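PDB 4PSR: alpha-fucosidase GH29 from Fusarium graminearum, which hydrolyses alpha-L-fucosides as a family 29 glycoside hydrolase, probably releasing fucose from the glycan chains of glycoproteins. Local coordinates for residues P94-K97 against E102-P105; F78-K83 against N138-V143. One frame throughout, in Å; residues are numbered along the deposited sequence.

Contact 1: residues P94-K97 against E102-P105; sequences PVLK and EFDP
Pro94 and Leu96 approach the Phe103 ring obliquely and meet it at the same carbon: Pro94 CB lies 3.9 Å from Phe103 CD2, and Leu96 CD2 lies 3.8 Å from it. One face of the ring is covered from within its own segment by Pro105, whose CD sits 3.6 Å above the plane of the Phe103 ring, over its centre. Leu96 runs alongside the phenylalanine, and its CD2 also touches Pro105 CD, the two side chains lying roughly perpendicular. With CG anti to the backbone N (chi1 173°), the phenyl group is carried into this apolar cluster, where Trp35 and Leu151 of helix 151-161 add to its surroundings.

Two backbone bonds flank Leu96 and form a single beta bridge between Leu96 and Phe103. Phe103 N donates to Val95 O over 3.0 Å, and Lys97 N returns a bond to Phe103 O at 2.9 Å. Leu96 CA adds a CA-H...O contact to that same oxygen, which is thus approached by two donors.

At the exposed end, Lys97 and Asp104 run alongside each other in the same direction. Their salt bridge, with Lys97 NZ 3.3 Å from Asp104 OD2, is weak as a hydrogen bond, but the lysine CD also packs beside the carboxylate. The other oxygen, Asp104 OD1, accepts from Ala107 N. The aspartate is thereby the N-cap of helix 105-114, the helix that precedes strand 119-125 of the TIM barrel, and the Leu96-Phe103 beta bridge closes a short loop just before that helix.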
# COMPACT_ATOMS: atom_id res chain seq x y z
N PRO A 94 17.45 -1.15 -22.64
CA PRO A 94 16.24 -0.72 -23.34
C PRO A 94 16.59 0.40 -24.31
O PRO A 94 17.42 1.24 -24.02
CB PRO A 94 15.34 -0.19 -22.21
CG PRO A 94 16.29 0.14 -21.07
CD PRO A 94 17.37 -0.91 -21.19
N VAL A 95 15.95 0.35 -25.47
CA VAL A 95 16.15 1.34 -26.53
C VAL A 95 14.84 2.09 -26.78
O VAL A 95 13.81 1.48 -26.99
CB VAL A 95 16.58 0.61 -27.80
CG1 VAL A 95 16.74 1.59 -28.97
CG2 VAL A 95 17.88 -0.11 -27.54
N LEU A 96 14.89 3.42 -26.69
CA LEU A 96 13.69 4.23 -26.88
C LEU A 96 13.00 4.04 -28.23
O LEU A 96 13.65 3.91 -29.26
CB LEU A 96 14.02 5.73 -26.74
CG LEU A 96 14.47 6.16 -25.35
CD1 LEU A 96 15.09 7.56 -25.32
CD2 LEU A 96 13.29 6.13 -24.42
N LYS A 97 11.68 4.05 -28.21
CA LYS A 97 10.88 4.05 -29.43
C LYS A 97 11.31 5.17 -30.39
O LYS A 97 11.41 4.94 -31.59
CB LYS A 97 9.41 4.15 -29.06
CG LYS A 97 8.42 4.36 -30.21
CD LYS A 97 7.42 5.41 -29.73
CE LYS A 97 6.14 5.48 -30.53
NZ LYS A 97 5.22 6.46 -29.86
N GLU A 102 11.85 -0.46 -28.66
CA GLU A 102 10.55 -0.91 -28.18
C GLU A 102 10.15 -0.25 -26.86
O GLU A 102 9.01 -0.38 -26.43
CB GLU A 102 10.57 -2.42 -27.94
CG GLU A 102 10.95 -3.26 -29.16
CD GLU A 102 9.81 -3.44 -30.13
OE1 GLU A 102 9.37 -4.60 -30.32
OE2 GLU A 102 9.35 -2.43 -30.70
N PHE A 103 11.08 0.44 -26.21
CA PHE A 103 10.80 1.06 -24.92
C PHE A 103 10.11 2.42 -25.13
O PHE A 103 10.72 3.38 -25.60
CB PHE A 103 12.12 1.18 -24.12
CG PHE A 103 12.00 1.97 -22.83
CD1 PHE A 103 10.97 1.74 -21.93
CD2 PHE A 103 12.98 2.88 -22.49
CE1 PHE A 103 10.93 2.48 -20.75
CE2 PHE A 103 12.92 3.59 -21.33
CZ PHE A 103 11.90 3.40 -20.45
N ASP A 104 8.84 2.49 -24.72
CA ASP A 104 8.02 3.68 -24.94
C ASP A 104 7.50 4.18 -23.58
O ASP A 104 6.36 3.92 -23.20
CB ASP A 104 6.85 3.34 -25.85
CG ASP A 104 6.10 4.58 -26.36
OD1 ASP A 104 6.25 5.69 -25.81
OD2 ASP A 104 5.29 4.38 -27.31
N PRO A 105 8.37 4.86 -22.82
CA PRO A 105 7.93 5.26 -21.49
C PRO A 105 6.72 6.22 -21.50
O PRO A 105 5.89 6.15 -20.61
CB PRO A 105 9.18 5.91 -20.89
CG PRO A 105 10.00 6.29 -22.04
CD PRO A 105 9.77 5.23 -23.07

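Contact 2: residues F78-K83 against N138-V143; sequences FIKGAK and NEWNPV
Trp140, in the TIM-barrel loop between strand 119-125 and helix 151-161, packs against Ile79 and Lys80 at the end of helix 76-80. The apolar part of the contact is made at the rim of the indole: Ile79 CG2 lies near the ring plane, 4.0 Å from Trp140 CE3, and the two side chains cross at about a right angle. Leu194 of helix 189-195 touches both of them, and Phe130 also packs on Ile79.

Lys80 supplies the second kind of contact, through its methylenes. Its straight chain meets the outer CZ3-CH2 side of the six-membered ring obliquely, bringing CE to 3.5 Å from Trp140 CH2. The carbon chain thus covers part of a buried aromatic while belonging to an exposed residue.

Polar bonds shape the loop from within and hold the indole in place. Trp140 NE1 donates to Ser190 O, so the buried ring N-H is satisfied outside the two segments. Two consecutive Asx turns frame the tryptophan. In the first, Trp140 N donates to Asn138 OD1 at 3.0 Å, from well above the amide plane. In the second, Val143 N bonds to Asn141 OD1 in the carbonyl plane, and Asn144 N bonds the same oxygen. The other end of this amide ties the turns together: Asn141 ND2 reaches Asn138 O at 3.1 Å, on a lone pair and with an N-H...O angle of 164°.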
# COMPACT_ATOMS: atom_id res chain seq x y z
N PHE A 78 25.04 -8.77 -16.54
CA PHE A 78 23.76 -8.28 -17.06
C PHE A 78 23.77 -6.75 -17.24
O PHE A 78 23.08 -6.22 -18.13
CB PHE A 78 22.59 -8.67 -16.14
CG PHE A 78 22.26 -10.15 -16.14
CD1 PHE A 78 21.70 -10.77 -17.24
CD2 PHE A 78 22.48 -10.89 -15.00
CE1 PHE A 78 21.37 -12.13 -17.19
CE2 PHE A 78 22.14 -12.23 -14.95
CZ PHE A 78 21.60 -12.84 -16.04
N ILE A 79 24.55 -6.07 -16.42
CA ILE A 79 24.66 -4.61 -16.45
C ILE A 79 25.70 -4.17 -17.49
O ILE A 79 25.43 -3.28 -18.31
CB ILE A 79 25.03 -4.08 -15.05
CG1 ILE A 79 23.87 -4.35 -14.08
CG2 ILE A 79 25.40 -2.58 -15.10
CD1 ILE A 79 24.21 -4.26 -12.63
N LYS A 80 26.86 -4.82 -17.48
CA LYS A 80 27.95 -4.41 -18.39
C LYS A 80 27.90 -5.10 -19.76
O LYS A 80 28.52 -4.62 -20.73
CB LYS A 80 29.30 -4.64 -17.71
CG LYS A 80 29.55 -3.62 -16.61
CD LYS A 80 30.92 -3.76 -15.96
CE LYS A 80 31.18 -2.56 -15.07
NZ LYS A 80 32.57 -2.61 -14.49
N GLY A 81 27.11 -6.17 -19.85
CA GLY A 81 26.92 -6.90 -21.09
C GLY A 81 27.90 -8.05 -21.28
O GLY A 81 29.10 -7.95 -20.97
N ALA A 82 27.39 -9.17 -21.79
CA ALA A 82 28.24 -10.33 -22.11
C ALA A 82 27.49 -11.30 -23.01
O ALA A 82 26.27 -11.23 -23.12
CB ALA A 82 28.69 -11.06 -20.83
N LYS A 83 28.21 -12.22 -23.64
CA LYS A 83 27.56 -13.24 -24.46
C LYS A 83 27.07 -14.40 -23.61
O LYS A 83 27.75 -14.82 -22.68
CB LYS A 83 28.53 -13.73 -25.53
CG LYS A 83 28.83 -12.64 -26.56
CD LYS A 83 29.75 -13.12 -27.67
CE LYS A 83 29.96 -12.03 -28.70
NZ LYS A 83 30.97 -12.40 -29.73
N ASN A 138 27.10 6.17 -6.97
CA ASN A 138 27.10 4.77 -7.41
C ASN A 138 27.26 4.69 -8.92
O ASN A 138 26.33 4.99 -9.67
CB ASN A 138 25.81 4.06 -6.96
CG ASN A 138 25.78 2.62 -7.40
OD1 ASN A 138 26.83 2.04 -7.74
ND2 ASN A 138 24.61 2.02 -7.39
N GLU A 139 28.43 4.26 -9.37
CA GLU A 139 28.73 4.09 -10.79
C GLU A 139 27.90 3.01 -11.48
O GLU A 139 27.80 2.97 -12.73
CB GLU A 139 30.21 3.79 -11.03
CG GLU A 139 30.75 2.48 -10.39
CD GLU A 139 31.23 2.61 -8.97
OE1 GLU A 139 30.85 3.56 -8.24
OE2 GLU A 139 32.02 1.72 -8.57
N TRP A 140 27.28 2.13 -10.68
CA TRP A 140 26.45 1.08 -11.21
C TRP A 140 25.09 1.66 -11.53
O TRP A 140 24.16 1.62 -10.71
CB TRP A 140 26.37 -0.10 -10.21
CG TRP A 140 27.73 -0.74 -10.02
CD1 TRP A 140 28.64 -0.47 -9.03
CD2 TRP A 140 28.33 -1.74 -10.86
NE1 TRP A 140 29.76 -1.24 -9.21
CE2 TRP A 140 29.61 -2.02 -10.32
CE3 TRP A 140 27.92 -2.42 -12.00
CZ2 TRP A 140 30.46 -2.96 -10.87
CZ3 TRP A 140 28.75 -3.35 -12.55
CH2 TRP A 140 30.02 -3.61 -11.98
N ASN A 141 24.98 2.22 -12.73
CA ASN A 141 23.77 2.95 -13.10
C ASN A 141 23.61 2.90 -14.62
O ASN A 141 24.58 2.61 -15.37
CB ASN A 141 23.79 4.38 -12.51
CG ASN A 141 24.75 5.32 -13.23
OD1 ASN A 141 24.62 5.53 -14.44
ND2 ASN A 141 25.66 5.92 -12.50
N PRO A 142 22.40 3.18 -15.13
CA PRO A 142 22.08 3.01 -16.55
C PRO A 142 22.50 4.19 -17.43
O PRO A 142 22.25 4.13 -18.63
CB PRO A 142 20.57 2.84 -16.54
CG PRO A 142 20.12 3.67 -15.37
CD PRO A 142 21.18 3.34 -14.33
N VAL A 143 23.13 5.19 -16.86
CA VAL A 143 23.76 6.26 -17.65
C VAL A 143 25.18 5.82 -18.01
O VAL A 143 25.60 5.90 -19.17
CB VAL A 143 23.79 7.60 -16.90
CG1 VAL A 143 24.57 8.67 -17.68
CG2 VAL A 143 22.38 8.10 -16.62

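Overall arrangement
Both contacts lie on the same side of the centre of the chain, their centres about 18 Å apart and their nearest atoms about 7 Å apart without touching. Contact 1 joins two nearby parts of a single loop and is partly buried, grading from an aromatic cluster to an exposed ion pair; backbone bonds connect its segments directly. Contact 2 is buried, with Ile79 and Trp140 enclosed and Lys80 exposed; it spans a much longer chain interval, within which contact 1 falls, and is made by side chains, its polar bonds kept inside the second segment or sent to other residues. Helix 151-161 follows the loop holding residues 138-143 and also packs against Phe103 and Pro105 of contact 1.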